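Local atomic coordinates of alpha-fucosidase (Bifidobacterium bifidum, PDB entry 2EAB), a protein that probably hydrolyses alpha-1,2-L-fucosyl linkages as a glycoside hydrolase family 95 enzyme, the chain being the catalytic portion of a longer, probably membrane-anchored protein. Residues N45-T50 / W401-G406; G60-G65 / R71-E76; D690-T693 / E698-D701; W732-D737 / Q782-F787. All blocks are in the same frame, centred on the assembly; numbering follows the deposited sequence.

The four contacts form two touching pairs on opposite sides of the chain's centre, and all are largely buried. Interaction 2 pairs two strands of the N-terminal beta domain, and interaction 1 packs helix 42-50, from the same part of the chain, on a loop of the catalytic region; W47 to T62 and S402 to N75 are probable hydrogen bonds between them. Some 37 to 45 Å away, centre to centre, interactions 3 and 4 meet through M700 beside R734 and T735. Chemistry separates them: backbone pairing and an arginine lying flat along an indole in interaction 2, apolar contacts without hydrogen bonds in 1 and 3, and a buried arginine with amides in 4.

Interaction 1. Residues N45-T50 / W401-G406; sequences NRWQQT and WSVTAG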
# COMPACT_ATOMS: atom_id res chain seq x y z
N ASN A 45 -18.93 -8.49 10.31
CA ASN A 45 -19.24 -8.12 8.94
C ASN A 45 -19.82 -6.71 8.84
O ASN A 45 -19.47 -5.96 7.92
CB ASN A 45 -20.20 -9.11 8.30
CG ASN A 45 -20.52 -8.74 6.87
OD1 ASN A 45 -19.63 -8.69 6.02
ND2 ASN A 45 -21.78 -8.41 6.61
N ARG A 46 -20.70 -6.35 9.77
CA ARG A 46 -21.25 -5.00 9.78
C ARG A 46 -20.13 -3.98 9.92
O ARG A 46 -20.12 -2.96 9.22
CB ARG A 46 -22.29 -4.82 10.89
CG ARG A 46 -23.04 -3.49 10.83
CD ARG A 46 -24.17 -3.50 9.80
NE ARG A 46 -25.26 -4.42 10.18
CZ ARG A 46 -26.29 -4.72 9.40
NH1 ARG A 46 -26.42 -4.18 8.19
NH2 ARG A 46 -27.22 -5.56 9.83
N TRP A 47 -19.18 -4.25 10.82
CA TRP A 47 -18.03 -3.37 11.02
C TRP A 47 -17.34 -3.03 9.69
O TRP A 47 -17.12 -1.86 9.35
CB TRP A 47 -17.01 -3.97 12.01
CG TRP A 47 -15.76 -3.14 12.04
CD1 TRP A 47 -15.53 -2.03 12.79
CD2 TRP A 47 -14.57 -3.34 11.25
NE1 TRP A 47 -14.28 -1.52 12.53
CE2 TRP A 47 -13.67 -2.31 11.58
CE3 TRP A 47 -14.18 -4.30 10.31
CZ2 TRP A 47 -12.41 -2.19 10.98
CZ3 TRP A 47 -12.93 -4.19 9.71
CH2 TRP A 47 -12.06 -3.14 10.06
N GLN A 48 -16.99 -4.07 8.93
CA GLN A 48 -16.15 -3.86 7.74
C GLN A 48 -16.88 -3.17 6.60
O GLN A 48 -16.24 -2.53 5.76
CB GLN A 48 -15.54 -5.17 7.24
CG GLN A 48 -16.53 -6.14 6.63
CD GLN A 48 -15.88 -7.31 5.93
OE1 GLN A 48 -14.68 -7.27 5.61
NE2 GLN A 48 -16.66 -8.34 5.67
N GLN A 49 -18.21 -3.28 6.57
CA GLN A 49 -18.98 -2.75 5.45
C GLN A 49 -19.53 -1.34 5.68
O GLN A 49 -19.89 -0.66 4.72
CB GLN A 49 -20.13 -3.69 5.06
CG GLN A 49 -19.66 -5.08 4.66
CD GLN A 49 -20.61 -5.82 3.74
OE1 GLN A 49 -21.36 -5.21 2.97
NE2 GLN A 49 -20.57 -7.15 3.80
N THR A 50 -19.59 -0.92 6.94
CA THR A 50 -20.41 0.26 7.27
C THR A 50 -19.75 1.35 8.11
O THR A 50 -20.26 2.47 8.14
CB THR A 50 -21.74 -0.14 7.98
OG1 THR A 50 -21.45 -0.62 9.29
CG2 THR A 50 -22.49 -1.22 7.21
N TRP A 401 -6.84 -0.49 10.49
CA TRP A 401 -8.21 -0.64 11.00
C TRP A 401 -8.67 -2.09 11.00
O TRP A 401 -8.66 -2.73 9.95
CB TRP A 401 -9.19 0.23 10.20
CG TRP A 401 -8.82 1.68 10.25
CD1 TRP A 401 -9.08 2.54 11.27
CD2 TRP A 401 -8.10 2.43 9.26
NE1 TRP A 401 -8.58 3.79 10.98
CE2 TRP A 401 -7.96 3.75 9.76
CE3 TRP A 401 -7.55 2.12 8.01
CZ2 TRP A 401 -7.32 4.76 9.04
CZ3 TRP A 401 -6.91 3.12 7.30
CH2 TRP A 401 -6.79 4.43 7.82
N SER A 402 -9.08 -2.61 12.15
CA SER A 402 -9.57 -3.98 12.25
C SER A 402 -10.50 -4.12 13.44
O SER A 402 -10.42 -3.35 14.39
CB SER A 402 -8.41 -4.96 12.41
OG SER A 402 -7.82 -4.81 13.68
N VAL A 403 -11.37 -5.12 13.36
CA VAL A 403 -12.29 -5.46 14.45
C VAL A 403 -12.01 -6.85 15.02
O VAL A 403 -12.40 -7.14 16.15
CB VAL A 403 -13.77 -5.35 13.99
CG1 VAL A 403 -14.17 -6.50 13.08
CG2 VAL A 403 -14.71 -5.26 15.19
N THR A 404 -11.34 -7.68 14.25
CA THR A 404 -11.06 -9.06 14.63
C THR A 404 -9.74 -9.16 15.41
O THR A 404 -8.82 -8.36 15.19
CB THR A 404 -10.99 -9.96 13.39
OG1 THR A 404 -10.06 -9.40 12.46
CG2 THR A 404 -12.36 -10.06 12.72
N ALA A 405 -9.66 -10.13 16.32
CA ALA A 405 -8.42 -10.38 17.06
C ALA A 405 -8.35 -11.83 17.51
O ALA A 405 -9.36 -12.45 17.82
CB ALA A 405 -8.30 -9.45 18.26
N GLY A 406 -7.12 -12.34 17.55
CA GLY A 406 -6.82 -13.63 18.17
C GLY A 406 -5.32 -13.72 18.29
O GLY A 406 -4.60 -12.87 17.75
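W47 reaches from helix 42-50 to the backbone of W401 and S402 and the side chain of V403, and its indole carries nearly all of the contact. With CG anti to the backbone N (chi1 172°), the ring leaves the helix toward the loop. CB already lies 4.0 Å from V403 CB. Further out, CG and CD2 sit beneath the same valine carbon, CD2 to V403 CB being 3.5 Å, and this CH-pi contact falls over the face of the five-membered ring, 18° off its normal. CE3 takes the CG1 branch of V403, also at 3.5 Å, while CG2 leans over CG and CD1. The helix belongs to the N-terminal beta-domain region and the loop to the catalytic region of this family 95 enzyme, so the indole bridges parts far apart in sequence. NE1 turns to T62 OG1, its hydrogen-bond partner on strand 59-63. CZ2 passes W401 CB at 4.1 Å, and CH2 meets S402 CA at 3.4 Å and, near the ring plane, W401 O at 3.4 Å. The W401 indole leads away from the helix, giving NE1 to F54 O and packing against S386, a calcium-binding residue.

Interaction 2. Residues G60-G65 / R71-E76; sequences GGTVWG and RVTFNE
Five backbone hydrogen bonds and one from a side chain join G60-W64 to R71-N75. G60 and N75 exchange a pair, as do T62 and T73, and W64 N adds a bond of 3.0 Å to R71 O. The side-chain bond is the straightest: W64 NE1 gives its hydrogen to T73 OG1 at 3.0 Å and 169°, close to the indole plane. A water donates to T73 O, accepts from N75 ND2 and lies 2.8 Å from T62 OG1. Beyond the two segments, T73 OG1 also bonds D141 OD1, T62 OG1 bonds W47 NE1 and N75 OD1 bonds S402 OG. Within this antiparallel beta hairpin of the N-terminal domain, R71, extended from CG to NE, runs alongside W64; its CD stands 3.6 Å from the centroid of the five-membered ring, and the guanidinium lies over CZ2, the two planes 9° apart. D141 and D43 form salt bridges with its NE and NH1. On the face that carries V63, V72 and F74, V72 CG1 covers G61 CA at 3.8 Å, where a side chain on the glycine would clash. A leucine in place of W64 would probably leave T73 OG1 without this donor and the R71 guanidinium without its flat support. With carboxylates at its nitrogens and an indole against its face, the R71 charge is likely to be balanced and held in one orientation.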
# COMPACT_ATOMS: atom_id res chain seq x y z
N GLY A 60 -6.08 4.48 15.44
CA GLY A 60 -7.18 4.60 14.51
C GLY A 60 -8.51 4.29 15.17
O GLY A 60 -8.58 3.53 16.14
N GLY A 61 -9.56 4.89 14.62
CA GLY A 61 -10.92 4.57 15.01
C GLY A 61 -11.76 4.26 13.79
O GLY A 61 -11.46 4.70 12.68
N THR A 62 -12.81 3.48 14.01
CA THR A 62 -13.85 3.26 13.02
C THR A 62 -15.20 3.51 13.70
O THR A 62 -15.57 2.81 14.64
CB THR A 62 -13.78 1.85 12.37
OG1 THR A 62 -13.16 0.92 13.27
CG2 THR A 62 -12.98 1.90 11.06
N VAL A 63 -15.88 4.54 13.22
CA VAL A 63 -17.06 5.10 13.89
C VAL A 63 -18.34 4.43 13.40
O VAL A 63 -18.59 4.34 12.20
CB VAL A 63 -17.16 6.62 13.63
CG1 VAL A 63 -18.37 7.23 14.33
CG2 VAL A 63 -15.89 7.31 14.08
N TRP A 64 -19.15 3.98 14.36
CA TRP A 64 -20.43 3.37 14.03
C TRP A 64 -21.57 4.40 13.94
O TRP A 64 -22.45 4.28 13.09
CB TRP A 64 -20.78 2.28 15.06
CG TRP A 64 -19.84 1.09 15.06
CD1 TRP A 64 -18.52 1.08 15.42
CD2 TRP A 64 -20.17 -0.26 14.70
NE1 TRP A 64 -18.00 -0.19 15.29
CE2 TRP A 64 -18.99 -1.03 14.86
CE3 TRP A 64 -21.34 -0.89 14.26
CZ2 TRP A 64 -18.95 -2.40 14.60
CZ3 TRP A 64 -21.30 -2.26 14.00
CH2 TRP A 64 -20.11 -3.00 14.17
N GLY A 65 -21.54 5.40 14.81
CA GLY A 65 -22.58 6.43 14.83
C GLY A 65 -23.91 5.96 15.37
O GLY A 65 -24.97 6.43 14.94
N ARG A 71 -20.29 3.53 19.45
CA ARG A 71 -19.13 2.66 19.39
C ARG A 71 -18.11 3.22 18.41
O ARG A 71 -18.46 3.60 17.28
CB ARG A 71 -19.57 1.26 18.95
CG ARG A 71 -18.47 0.22 18.92
CD ARG A 71 -19.02 -1.11 18.46
NE ARG A 71 -17.95 -2.10 18.32
CZ ARG A 71 -18.13 -3.36 17.93
NH1 ARG A 71 -19.34 -3.82 17.64
NH2 ARG A 71 -17.08 -4.17 17.83
N VAL A 72 -16.86 3.28 18.86
CA VAL A 72 -15.72 3.56 18.00
C VAL A 72 -14.74 2.40 18.16
O VAL A 72 -14.11 2.26 19.21
CB VAL A 72 -15.04 4.90 18.33
CG1 VAL A 72 -13.86 5.16 17.39
CG2 VAL A 72 -16.04 6.05 18.28
N THR A 73 -14.64 1.57 17.14
CA THR A 73 -13.70 0.45 17.16
C THR A 73 -12.28 1.02 17.12
O THR A 73 -12.01 1.95 16.35
CB THR A 73 -14.01 -0.52 16.01
OG1 THR A 73 -15.33 -1.05 16.21
CG2 THR A 73 -13.01 -1.66 15.96
N PHE A 74 -11.40 0.49 17.96
CA PHE A 74 -10.12 1.13 18.24
C PHE A 74 -8.93 0.26 17.88
O PHE A 74 -8.94 -0.96 18.13
CB PHE A 74 -10.05 1.52 19.73
CG PHE A 74 -8.85 2.36 20.08
CD1 PHE A 74 -8.87 3.73 19.89
CD2 PHE A 74 -7.70 1.76 20.58
CE1 PHE A 74 -7.76 4.51 20.21
CE2 PHE A 74 -6.58 2.53 20.89
CZ PHE A 74 -6.61 3.91 20.70
N ASN A 75 -7.91 0.89 17.31
CA ASN A 75 -6.66 0.24 16.91
C ASN A 75 -5.44 1.05 17.29
O ASN A 75 -5.48 2.29 17.30
CB ASN A 75 -6.61 0.06 15.39
CG ASN A 75 -7.45 -1.09 14.90
OD1 ASN A 75 -7.06 -2.26 15.00
ND2 ASN A 75 -8.59 -0.77 14.33
N GLU A 76 -4.35 0.35 17.56
CA GLU A 76 -3.02 0.95 17.55
C GLU A 76 -2.11 0.04 16.72
O GLU A 76 -2.12 -1.19 16.88
CB GLU A 76 -2.47 1.15 18.97
CG GLU A 76 -1.39 2.24 19.08
CD GLU A 76 0.03 1.74 18.86
OE1 GLU A 76 0.95 2.60 18.80
OE2 GLU A 76 0.23 0.51 18.76
O HOH W 1 -10.50 1.26 14.07

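Interaction 3. Residues D690-T693 / E698-D701; sequences DLIT and EYMD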
# COMPACT_ATOMS: atom_id res chain seq x y z
N ASP A 690 9.28 -1.02 -15.94
CA ASP A 690 9.49 -0.33 -17.22
C ASP A 690 10.09 -1.25 -18.27
O ASP A 690 10.71 -0.79 -19.24
CB ASP A 690 10.32 0.95 -17.06
CG ASP A 690 11.79 0.69 -16.77
OD1 ASP A 690 12.18 -0.47 -16.53
OD2 ASP A 690 12.57 1.68 -16.79
N LEU A 691 9.89 -2.54 -18.08
CA LEU A 691 10.33 -3.55 -19.01
C LEU A 691 9.43 -3.60 -20.25
O LEU A 691 9.89 -3.88 -21.36
CB LEU A 691 10.34 -4.89 -18.28
CG LEU A 691 10.89 -6.15 -18.92
CD1 LEU A 691 12.30 -5.95 -19.47
CD2 LEU A 691 10.87 -7.24 -17.87
N ILE A 692 8.15 -3.33 -20.04
CA ILE A 692 7.15 -3.32 -21.10
C ILE A 692 6.46 -1.96 -21.04
O ILE A 692 5.74 -1.67 -20.09
CB ILE A 692 6.10 -4.45 -20.93
CG1 ILE A 692 6.77 -5.83 -20.90
CG2 ILE A 692 5.04 -4.37 -22.02
CD1 ILE A 692 5.86 -6.96 -20.43
N THR A 693 6.72 -1.13 -22.05
CA THR A 693 6.17 0.22 -22.08
C THR A 693 5.59 0.55 -23.44
O THR A 693 5.83 -0.15 -24.44
CB THR A 693 7.24 1.28 -21.78
OG1 THR A 693 8.10 1.42 -22.92
CG2 THR A 693 8.08 0.94 -20.54
N GLU A 698 6.39 -3.97 -29.83
CA GLU A 698 6.49 -5.43 -29.86
C GLU A 698 6.08 -6.03 -28.51
O GLU A 698 5.23 -6.93 -28.45
CB GLU A 698 7.91 -5.89 -30.23
CG GLU A 698 8.03 -7.41 -30.38
CD GLU A 698 9.47 -7.91 -30.45
OE1 GLU A 698 10.39 -7.23 -29.95
OE2 GLU A 698 9.67 -9.01 -31.00
N TYR A 699 6.66 -5.50 -27.44
CA TYR A 699 6.37 -5.97 -26.10
C TYR A 699 4.97 -5.56 -25.64
O TYR A 699 4.24 -6.36 -25.05
CB TYR A 699 7.41 -5.46 -25.11
CG TYR A 699 8.74 -6.20 -25.11
CD1 TYR A 699 9.07 -7.13 -26.10
CD2 TYR A 699 9.68 -5.95 -24.11
CE1 TYR A 699 10.30 -7.79 -26.09
CE2 TYR A 699 10.91 -6.60 -24.10
CZ TYR A 699 11.21 -7.52 -25.09
OH TYR A 699 12.43 -8.16 -25.06
N MET A 700 4.59 -4.31 -25.91
CA MET A 700 3.27 -3.82 -25.49
C MET A 700 2.12 -4.58 -26.17
O MET A 700 1.13 -4.92 -25.52
CB MET A 700 3.13 -2.31 -25.69
CG MET A 700 1.82 -1.74 -25.14
SD MET A 700 1.56 -2.08 -23.38
CE MET A 700 2.70 -0.89 -22.68
N ASP A 701 2.25 -4.84 -27.47
CA ASP A 701 1.23 -5.61 -28.18
C ASP A 701 1.06 -6.99 -27.55
O ASP A 701 -0.06 -7.49 -27.40
CB ASP A 701 1.58 -5.77 -29.67
CG ASP A 701 1.41 -4.48 -30.46
OD1 ASP A 701 0.84 -3.50 -29.93
OD2 ASP A 701 1.85 -4.46 -31.63
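I692 and Y699 bring the loop 690-693 nearest to helix 697-711, their CA atoms 5.7 Å apart, and no hydrogen bond crosses between the segments. The ring of Y699 instead meets the loop backbone edge-on: its CD2 lies 3.4 Å from L691 O, which sits in the ring plane. A chi1 of -78°, placing CG anti to the carbonyl carbon, turns the ring toward that carbonyl. Next to it the CG2 branch of I692 settles against the helix backbone, 3.7 Å from Y699 O, and also touches Y699 CB at 4.0 Å. M700 reaches the same CG2 branch. Its chain, bent at both chi2 and chi3, folds the methyl back so that CE lies 4.2 Å from I692 CG2 and packs on the carbonyl carbon of T693. The chain passes from loop into helix through N696, whose OD1 bonds Y699 N, and T693 OG1 bonds D695 N. Both segments belong to the family 95 catalytic domain. D690, seen to bind calcium in a structure of this protein but with none on it here, lies beside helix 577-596, against which L691 also packs at S581 and W584. I642, from a separate loop, touches both L691 and Y699.

Interaction 4. Residues W732-D737 / Q782-F787; sequences WARTGD and QSNSTF. With EDO (1,2-ethanediol), chain G.
The guanidinium of R734 lies flat against the side-chain amide of N784, the planes 19° apart and N784 CG 3.4 Å above the guanidinium centre. This is stacking without a hydrogen bond: R734 NH1 and N784 ND2 approach to 3.1 Å but are both donors. N784 CG sits between its backbone N and carbonyl carbon (chi1 70°), which carries the amide over the guanidinium. An ethanediol, probably from the crystallisation liquor, lies in the guanidinium plane, its O1 a doubtfully short 2.5 Å from R734 NH2. Q782 grips the last part of the helix, its NE2 donating to A733 O at 2.8 Å from above the carbonyl plane, while G736 N reaches that oxygen from the opposite face. Further out, E778 forms a salt bridge with R734 NE, and the carbonyls of G689 and P688 accept from NH1 and NH2. Were R734 a leucine, the E778 carboxylate would probably lose its buried countercharge and the N784 amide would be freer to turn. D690, seen to bind calcium in a structure of this protein, lies close to N784. Helix 722-734, of the family 95 catalytic domain, thus packs against the segment following helix 767-780, with helices 697-711 and 738-751 on W732.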
# COMPACT_ATOMS: atom_id res chain seq x y z
N TRP A 732 -3.64 -2.14 -17.19
CA TRP A 732 -4.30 -1.62 -18.37
C TRP A 732 -3.99 -0.14 -18.61
O TRP A 732 -3.86 0.28 -19.75
CB TRP A 732 -5.80 -1.89 -18.32
CG TRP A 732 -6.16 -3.26 -18.81
CD1 TRP A 732 -6.42 -4.37 -18.06
CD2 TRP A 732 -6.30 -3.67 -20.18
NE1 TRP A 732 -6.72 -5.44 -18.87
CE2 TRP A 732 -6.66 -5.04 -20.18
CE3 TRP A 732 -6.16 -3.01 -21.41
CZ2 TRP A 732 -6.88 -5.76 -21.36
CZ3 TRP A 732 -6.38 -3.72 -22.59
CH2 TRP A 732 -6.74 -5.09 -22.55
N ALA A 733 -3.85 0.66 -17.55
CA ALA A 733 -3.50 2.07 -17.72
C ALA A 733 -2.19 2.22 -18.49
O ALA A 733 -2.07 3.08 -19.37
CB ALA A 733 -3.42 2.79 -16.39
N ARG A 734 -1.21 1.38 -18.17
CA ARG A 734 0.10 1.43 -18.82
C ARG A 734 0.05 1.11 -20.31
O ARG A 734 0.97 1.48 -21.05
CB ARG A 734 1.07 0.48 -18.10
CG ARG A 734 1.46 0.92 -16.68
CD ARG A 734 2.36 2.15 -16.69
NE ARG A 734 2.94 2.51 -15.39
CZ ARG A 734 3.99 1.90 -14.84
NH1 ARG A 734 4.54 0.84 -15.43
NH2 ARG A 734 4.47 2.32 -13.68
N THR A 735 -1.00 0.42 -20.76
CA THR A 735 -1.17 0.10 -22.18
C THR A 735 -1.65 1.29 -23.01
O THR A 735 -1.59 1.24 -24.24
CB THR A 735 -2.20 -1.03 -22.42
OG1 THR A 735 -3.53 -0.55 -22.18
CG2 THR A 735 -1.93 -2.25 -21.56
N GLY A 736 -2.16 2.33 -22.35
CA GLY A 736 -2.76 3.46 -23.04
C GLY A 736 -4.25 3.30 -23.35
O GLY A 736 -4.88 4.23 -23.85
N ASP A 737 -4.80 2.12 -23.07
CA ASP A 737 -6.23 1.87 -23.32
C ASP A 737 -7.05 2.38 -22.13
O ASP A 737 -7.38 1.63 -21.21
CB ASP A 737 -6.47 0.38 -23.57
CG ASP A 737 -7.92 0.06 -23.96
OD1 ASP A 737 -8.80 0.94 -23.85
OD2 ASP A 737 -8.16 -1.09 -24.37
N GLN A 782 1.68 9.40 -16.63
CA GLN A 782 2.69 8.37 -16.48
C GLN A 782 4.06 9.01 -16.56
O GLN A 782 4.22 10.06 -17.20
CB GLN A 782 2.52 7.26 -17.52
CG GLN A 782 1.38 6.31 -17.15
CD GLN A 782 0.90 5.43 -18.29
OE1 GLN A 782 1.68 5.02 -19.15
NE2 GLN A 782 -0.40 5.12 -18.29
N SER A 783 5.05 8.40 -15.92
CA SER A 783 6.40 8.97 -15.94
C SER A 783 7.49 7.92 -15.81
O SER A 783 8.61 8.24 -15.42
CB SER A 783 6.54 10.06 -14.87
OG SER A 783 6.39 9.55 -13.56
N ASN A 784 7.17 6.67 -16.15
CA ASN A 784 8.09 5.55 -15.96
C ASN A 784 8.83 5.11 -17.21
O ASN A 784 9.73 4.28 -17.12
CB ASN A 784 7.33 4.34 -15.42
CG ASN A 784 6.42 3.73 -16.46
OD1 ASN A 784 5.46 4.37 -16.89
ND2 ASN A 784 6.71 2.51 -16.89
N SER A 785 8.44 5.62 -18.37
CA SER A 785 8.99 5.07 -19.60
C SER A 785 10.20 5.84 -20.10
O SER A 785 10.56 6.88 -19.55
CB SER A 785 7.92 4.97 -20.68
OG SER A 785 8.37 4.15 -21.74
N THR A 786 10.85 5.29 -21.12
CA THR A 786 11.98 5.91 -21.80
C THR A 786 11.65 6.05 -23.28
O THR A 786 11.25 5.09 -23.93
CB THR A 786 13.26 5.09 -21.60
OG1 THR A 786 13.62 5.12 -20.21
CG2 THR A 786 14.42 5.65 -22.42
N PHE A 787 11.80 7.27 -23.78
CA PHE A 787 11.53 7.64 -25.17
C PHE A 787 12.85 7.64 -25.93
O PHE A 787 13.88 8.07 -25.40
CB PHE A 787 10.94 9.05 -25.16
CG PHE A 787 10.48 9.57 -26.50
CD1 PHE A 787 9.15 9.46 -26.88
CD2 PHE A 787 11.36 10.25 -27.34
CE1 PHE A 787 8.71 9.99 -28.09
CE2 PHE A 787 10.93 10.77 -28.56
CZ PHE A 787 9.61 10.65 -28.93
C1 EDO G . 3.66 2.95 -10.86
O1 EDO G . 3.80 4.00 -11.95
C2 EDO G . 3.40 3.75 -9.53
O2 EDO G . 4.53 4.64 -9.33
O HOH W 2 0.84 4.27 -21.70